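LS-24 (Lathyrus sativus, PDB 3LP9) is a seed albumin that probably binds hemin as a monomer or spermine as a dimer, and may act in oxidative stress response and polyamine biosynthesis. Local coordinates at residues D24-L29 and G43-R48; G113-S118 and G137-R142. One frame throughout, in Å; residues are numbered along the deposited sequence.

Interaction 1. Residues D24-L29 and G43-R48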
loop_
_atom_site.group_PDB
_atom_site.type_symbol
_atom_site.label_atom_id
_atom_site.label_comp_id
_atom_site.label_asym_id
_atom_site.label_seq_id
_atom_site.Cartn_x
_atom_site.Cartn_y
_atom_site.Cartn_z
ATOM N N ASP A 24 10.751 -11.171 0.771
ATOM C CA ASP A 24 10.253 -10.355 1.851
ATOM C C ASP A 24 11.195 -10.386 3.056
ATOM O O ASP A 24 10.756 -10.194 4.178
ATOM C CB ASP A 24 8.814 -10.783 2.184
ATOM C CG ASP A 24 8.721 -12.177 2.792
ATOM O OD1 ASP A 24 9.574 -13.052 2.568
ATOM O OD2 ASP A 24 7.748 -12.361 3.535
ATOM N N LYS A 25 12.482 -10.666 2.832
ATOM C CA LYS A 25 13.488 -10.528 3.850
ATOM C C LYS A 25 14.638 -9.592 3.512
ATOM O O LYS A 25 14.686 -8.969 2.449
ATOM C CB LYS A 25 14.123 -11.854 4.223
ATOM C CG LYS A 25 13.726 -12.994 3.435
ATOM C CD LYS A 25 12.636 -13.701 4.148
ATOM C CE LYS A 25 12.835 -15.144 3.965
ATOM N NZ LYS A 25 12.063 -15.966 5.002
ATOM N N TYR A 26 15.576 -9.533 4.450
ATOM C CA TYR A 26 16.799 -8.805 4.240
ATOM C C TYR A 26 18.031 -9.498 4.832
ATOM O O TYR A 26 17.931 -10.392 5.646
ATOM C CB TYR A 26 16.653 -7.399 4.781
ATOM C CG TYR A 26 16.757 -7.229 6.270
ATOM C CD1 TYR A 26 15.643 -7.408 7.118
ATOM C CD2 TYR A 26 17.962 -6.849 6.836
ATOM C CE1 TYR A 26 15.746 -7.197 8.471
ATOM C CE2 TYR A 26 18.085 -6.639 8.197
ATOM C CZ TYR A 26 16.996 -6.795 8.991
ATOM O OH TYR A 26 17.189 -6.547 10.334
ATOM N N VAL A 27 19.185 -9.090 4.364
ATOM C CA VAL A 27 20.474 -9.536 4.861
ATOM C C VAL A 27 21.241 -8.209 5.138
ATOM O O VAL A 27 21.190 -7.267 4.348
ATOM C CB VAL A 27 21.209 -10.415 3.808
ATOM C CG1 VAL A 27 22.506 -10.935 4.335
ATOM C CG2 VAL A 27 20.420 -11.628 3.493
ATOM N N LEU A 28 21.907 -8.143 6.296
ATOM C CA LEU A 28 22.910 -7.116 6.581
ATOM C C LEU A 28 24.332 -7.717 6.335
ATOM O O LEU A 28 24.743 -8.624 6.985
ATOM C CB LEU A 28 22.779 -6.625 8.049
ATOM C CG LEU A 28 23.800 -5.568 8.437
ATOM C CD1 LEU A 28 23.749 -4.395 7.482
ATOM C CD2 LEU A 28 23.575 -5.186 9.857
ATOM N N LEU A 29 25.035 -7.181 5.353
ATOM C CA LEU A 29 26.339 -7.659 4.961
ATOM C C LEU A 29 27.496 -6.661 5.239
ATOM O O LEU A 29 27.402 -5.462 4.957
ATOM C CB LEU A 29 26.288 -8.049 3.450
ATOM C CG LEU A 29 27.542 -8.678 2.819
ATOM C CD1 LEU A 29 27.598 -10.168 3.135
ATOM C CD2 LEU A 29 27.519 -8.394 1.312
ATOM N N GLY A 43 20.669 -11.875 9.258
ATOM C CA GLY A 43 19.880 -12.373 8.151
ATOM C C GLY A 43 20.269 -13.747 7.654
ATOM O O GLY A 43 21.276 -14.283 8.075
ATOM N N PRO A 44 19.512 -14.299 6.676
ATOM C CA PRO A 44 18.250 -13.781 6.100
ATOM C C PRO A 44 17.157 -13.741 7.149
ATOM O O PRO A 44 17.036 -14.664 7.938
ATOM C CB PRO A 44 17.913 -14.787 5.005
ATOM C CG PRO A 44 19.260 -15.271 4.580
ATOM C CD PRO A 44 20.006 -15.463 5.917
ATOM N N THR A 45 16.396 -12.655 7.210
ATOM C CA THR A 45 15.278 -12.614 8.130
ATOM C C THR A 45 14.243 -11.637 7.596
ATOM O O THR A 45 14.595 -10.635 6.952
ATOM C CB THR A 45 15.789 -12.341 9.580
ATOM O OG1 THR A 45 14.770 -11.748 10.385
ATOM C CG2 THR A 45 16.916 -11.402 9.541
ATOM N N PRO A 46 12.949 -11.928 7.854
ATOM C CA PRO A 46 11.835 -11.027 7.443
ATOM C C PRO A 46 11.998 -9.576 7.822
ATOM O O PRO A 46 12.430 -9.220 8.912
ATOM C CB PRO A 46 10.618 -11.629 8.115
ATOM C CG PRO A 46 10.981 -13.096 8.233
ATOM C CD PRO A 46 12.450 -13.121 8.570
ATOM N N VAL A 47 11.654 -8.736 6.862
ATOM C CA VAL A 47 11.595 -7.304 7.071
ATOM C C VAL A 47 10.661 -6.974 8.239
ATOM O O VAL A 47 10.894 -5.967 8.953
ATOM C CB VAL A 47 11.078 -6.622 5.777
ATOM C CG1 VAL A 47 11.115 -5.120 5.908
ATOM C CG2 VAL A 47 11.948 -7.145 4.570
ATOM N N ARG A 48 9.637 -7.820 8.438
ATOM C CA ARG A 48 8.572 -7.471 9.389
ATOM C C ARG A 48 9.121 -7.693 10.795
ATOM O O ARG A 48 8.661 -7.063 11.741
ATOM C CB ARG A 48 7.316 -8.325 9.177
ATOM C CG ARG A 48 7.547 -9.794 9.522
ATOM C CD ARG A 48 6.434 -10.661 9.109
ATOM N NE ARG A 48 6.230 -10.522 7.683
ATOM C CZ ARG A 48 6.484 -11.465 6.779
ATOM N NH1 ARG A 48 6.943 -12.661 7.172
ATOM N NH2 ARG A 48 6.281 -11.201 5.485
HETATM O O HOH W 1 8.737 -8.937 5.841
#
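Tyr26 and Thr45 form an antiparallel hydrogen-bonded pair. Tyr26 N gives to Thr45 O at 2.9 Å, and Thr45 N gives back to Tyr26 O at 3.2 Å. Lys25 and Pro46 follow as a non-hydrogen-bonded pair. Where the strand passes into helix 47-50, with Pro46 as its N-cap residue, Val47 N donates almost straight to Asp24 O (3.2 Å). That carbonyl also takes a hydrogen bond from a water.

One salt bridge lies at this end. Arg48 NH2 reaches Asp24 OD2 on its anti side at 2.7 Å. The bond is bent, 140° at the hydrogen, and tilted from both group planes, which stand 57° apart. Arg48 bends at chi3 (58°), which turns its end back to Asp24, while NE bonds Gly60 O. With alanine in place of Arg48, the Asp24 carboxylate would probably lose its charged mate and Gly60 O this donor.

Apolar contacts are lighter. Tyr26 CD1, at the ring edge, lies 4.0 Å from Val47 CA. Val27 CG2 lies alongside Pro44 CG, also at 4.0 Å. Gly43 packs close to the Tyr26 carbonyl, where a side chain would clash. Asp24, just ahead of strand 25-30, thus holds the strand-to-helix corner of this hemopexin blade through both its carbonyl and its carboxylate.

Interaction 2. Residues G113-S118 and G137-R142; sequences GTVFES and GDQYAR
Val115 and Phe116 occupy the middle of a type I beta turn from Thr114 to Glu117, and the turn stands beside strand 139-144 with its backbone well apart from it, Val115 CA to Gln139 CA being 8.2 Å. Side chains bridge that distance.

Phe116 does most of the work. Its CG is anti to the carbonyl carbon (chi1 -62°), and the ring extends toward the strand. CZ leads. Phe116 CZ lies 4.0 Å from Ala141 CB and 3.8 Å from Ala141 N. Tyr140 CA meets the ring at its edge, near the ring plane, 4.0 Å from Phe116 CZ. The small methyl of Ala141 probably allows the ring end to come close to the strand backbone. Val115 adds a lighter contact, Val115 CG2 to Gln139 CB at 4.3 Å. The packing is van der Waals; Phe116, Tyr140 and Ala141 are buried, while Val115 is exposed.

The turn is braced from within. Thr114 OG1 accepts from Phe116 N at 3.2 Å, an ST turn that helps to fix the residue carrying the ring. The same oxygen lies in the plane of that ring, at its edge. Gly113 N donates to Glu117 OE1 at 2.6 Å.

Ser118 probably binds spermine, and Gly137 N bonds OD2 of Asp121, a calcium ligand. The turn lies between helix 104-107 and strand 122-125, on the way into the third blade of the four-bladed hemopexin propeller. Phe116 stacks on Phe111 of that loop and also touches Leu134 of strand 131-136 and Ile155 of strand 149-157. Its ring therefore packs against three strands of the blade.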
loop_
_atom_site.group_PDB
_atom_site.type_symbol
_atom_site.label_atom_id
_atom_site.label_comp_id
_atom_site.label_asym_id
_atom_site.label_seq_id
_atom_site.Cartn_x
_atom_site.Cartn_y
_atom_site.Cartn_z
ATOM N N GLY A 113 2.919 9.887 -14.504
ATOM C CA GLY A 113 2.833 9.572 -15.937
ATOM C C GLY A 113 4.146 9.133 -16.627
ATOM O O GLY A 113 4.289 9.333 -17.837
ATOM N N THR A 114 5.110 8.579 -15.868
ATOM C CA THR A 114 6.329 8.044 -16.421
ATOM C C THR A 114 6.359 6.585 -16.031
ATOM O O THR A 114 5.489 6.133 -15.275
ATOM C CB THR A 114 7.584 8.749 -15.860
ATOM O OG1 THR A 114 7.822 8.307 -14.530
ATOM C CG2 THR A 114 7.421 10.210 -15.829
ATOM N N VAL A 115 7.359 5.843 -16.523
ATOM C CA VAL A 115 7.552 4.447 -16.187
ATOM C C VAL A 115 7.835 4.171 -14.694
ATOM O O VAL A 115 7.678 3.038 -14.226
ATOM C CB VAL A 115 8.686 3.793 -17.060
ATOM C CG1 VAL A 115 8.343 3.846 -18.587
ATOM C CG2 VAL A 115 10.046 4.405 -16.773
ATOM N N PHE A 116 8.253 5.195 -13.959
ATOM C CA PHE A 116 8.560 5.048 -12.537
ATOM C C PHE A 116 7.326 5.164 -11.669
ATOM O O PHE A 116 7.350 4.770 -10.505
ATOM C CB PHE A 116 9.578 6.061 -12.110
ATOM C CG PHE A 116 10.913 5.920 -12.809
ATOM C CD1 PHE A 116 11.947 5.194 -12.231
ATOM C CD2 PHE A 116 11.155 6.589 -14.023
ATOM C CE1 PHE A 116 13.167 5.079 -12.873
ATOM C CE2 PHE A 116 12.375 6.481 -14.662
ATOM C CZ PHE A 116 13.378 5.708 -14.097
ATOM N N GLU A 117 6.223 5.667 -12.231
ATOM C CA GLU A 117 5.035 5.858 -11.401
ATOM C C GLU A 117 4.593 4.590 -10.694
ATOM O O GLU A 117 4.285 4.609 -9.500
ATOM C CB GLU A 117 3.894 6.486 -12.199
ATOM C CG GLU A 117 2.641 6.767 -11.359
ATOM C CD GLU A 117 1.537 7.420 -12.161
ATOM O OE1 GLU A 117 1.811 7.931 -13.296
ATOM O OE2 GLU A 117 0.396 7.432 -11.668
ATOM N N SER A 118 4.557 3.502 -11.458
ATOM C CA SER A 118 4.072 2.172 -11.028
ATOM C C SER A 118 5.169 1.347 -10.321
ATOM O O SER A 118 4.907 0.236 -9.828
ATOM C CB SER A 118 3.569 1.378 -12.255
ATOM O OG SER A 118 4.686 1.011 -13.072
ATOM N N GLY A 137 13.280 -0.594 -15.960
ATOM C CA GLY A 137 13.565 -1.186 -17.230
ATOM C C GLY A 137 14.877 -0.625 -17.710
ATOM O O GLY A 137 15.828 -0.550 -16.940
ATOM N N ASP A 138 14.917 -0.190 -18.981
ATOM C CA ASP A 138 16.160 0.271 -19.622
ATOM C C ASP A 138 16.325 1.775 -19.576
ATOM O O ASP A 138 17.230 2.327 -20.164
ATOM C CB ASP A 138 16.268 -0.260 -21.056
ATOM C CG ASP A 138 15.226 0.307 -22.000
ATOM O OD1 ASP A 138 14.358 1.086 -21.615
ATOM O OD2 ASP A 138 15.306 -0.021 -23.186
ATOM N N GLN A 139 15.426 2.401 -18.816
ATOM C CA GLN A 139 15.383 3.844 -18.589
ATOM C C GLN A 139 15.999 4.174 -17.233
ATOM O O GLN A 139 15.970 3.389 -16.324
ATOM C CB GLN A 139 13.927 4.273 -18.579
ATOM C CG GLN A 139 13.212 3.997 -19.847
ATOM C CD GLN A 139 13.888 4.621 -21.063
ATOM O OE1 GLN A 139 14.721 3.992 -21.739
ATOM N NE2 GLN A 139 13.515 5.847 -21.362
ATOM N N TYR A 140 16.562 5.363 -17.095
ATOM C CA TYR A 140 17.039 5.816 -15.771
ATOM C C TYR A 140 16.831 7.314 -15.562
ATOM O O TYR A 140 16.909 8.129 -16.512
ATOM C CB TYR A 140 18.521 5.482 -15.573
ATOM C CG TYR A 140 19.429 6.510 -16.198
ATOM C CD1 TYR A 140 19.725 6.476 -17.561
ATOM C CD2 TYR A 140 19.989 7.521 -15.428
ATOM C CE1 TYR A 140 20.509 7.404 -18.115
ATOM C CE2 TYR A 140 20.775 8.463 -15.999
ATOM C CZ TYR A 140 21.018 8.396 -17.339
ATOM O OH TYR A 140 21.826 9.347 -17.886
ATOM N N ALA A 141 16.591 7.666 -14.296
ATOM C CA ALA A 141 16.376 9.052 -13.910
ATOM C C ALA A 141 17.476 9.436 -12.952
ATOM O O ALA A 141 17.931 8.589 -12.163
ATOM C CB ALA A 141 15.029 9.210 -13.230
ATOM N N ARG A 142 17.893 10.697 -13.035
ATOM C CA ARG A 142 18.835 11.325 -12.084
ATOM C C ARG A 142 18.038 12.438 -11.375
ATOM O O ARG A 142 17.464 13.326 -12.061
ATOM C CB ARG A 142 20.009 11.899 -12.841
ATOM C CG ARG A 142 21.042 12.638 -12.045
ATOM C CD ARG A 142 21.910 13.275 -13.085
ATOM N NE ARG A 142 22.852 14.178 -12.493
ATOM C CZ ARG A 142 23.589 15.052 -13.150
ATOM N NH1 ARG A 142 23.491 15.134 -14.467
ATOM N NH2 ARG A 142 24.407 15.841 -12.469
#

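Overall arrangement
Interactions 1 and 2 lie on opposite sides of the chain's centre, their centres 27 Å apart, and share no strand or helix. Interaction 1 is internal to the first blade and only partly buried; interaction 2 is mostly buried and sets the loop entering the third blade against that blade's sheet. The chemistry follows the place. Neighbouring strands in 24-29 and 43-48 meet through backbone bonds, and a salt bridge lies just beyond them, between a loop residue and the first turn of the helix. In 113-118 and 137-142 the backbones are apart, and a phenylalanine spans the gap by apolar packing. The area buried is 488 Å² in the first and 161 Å² in the second.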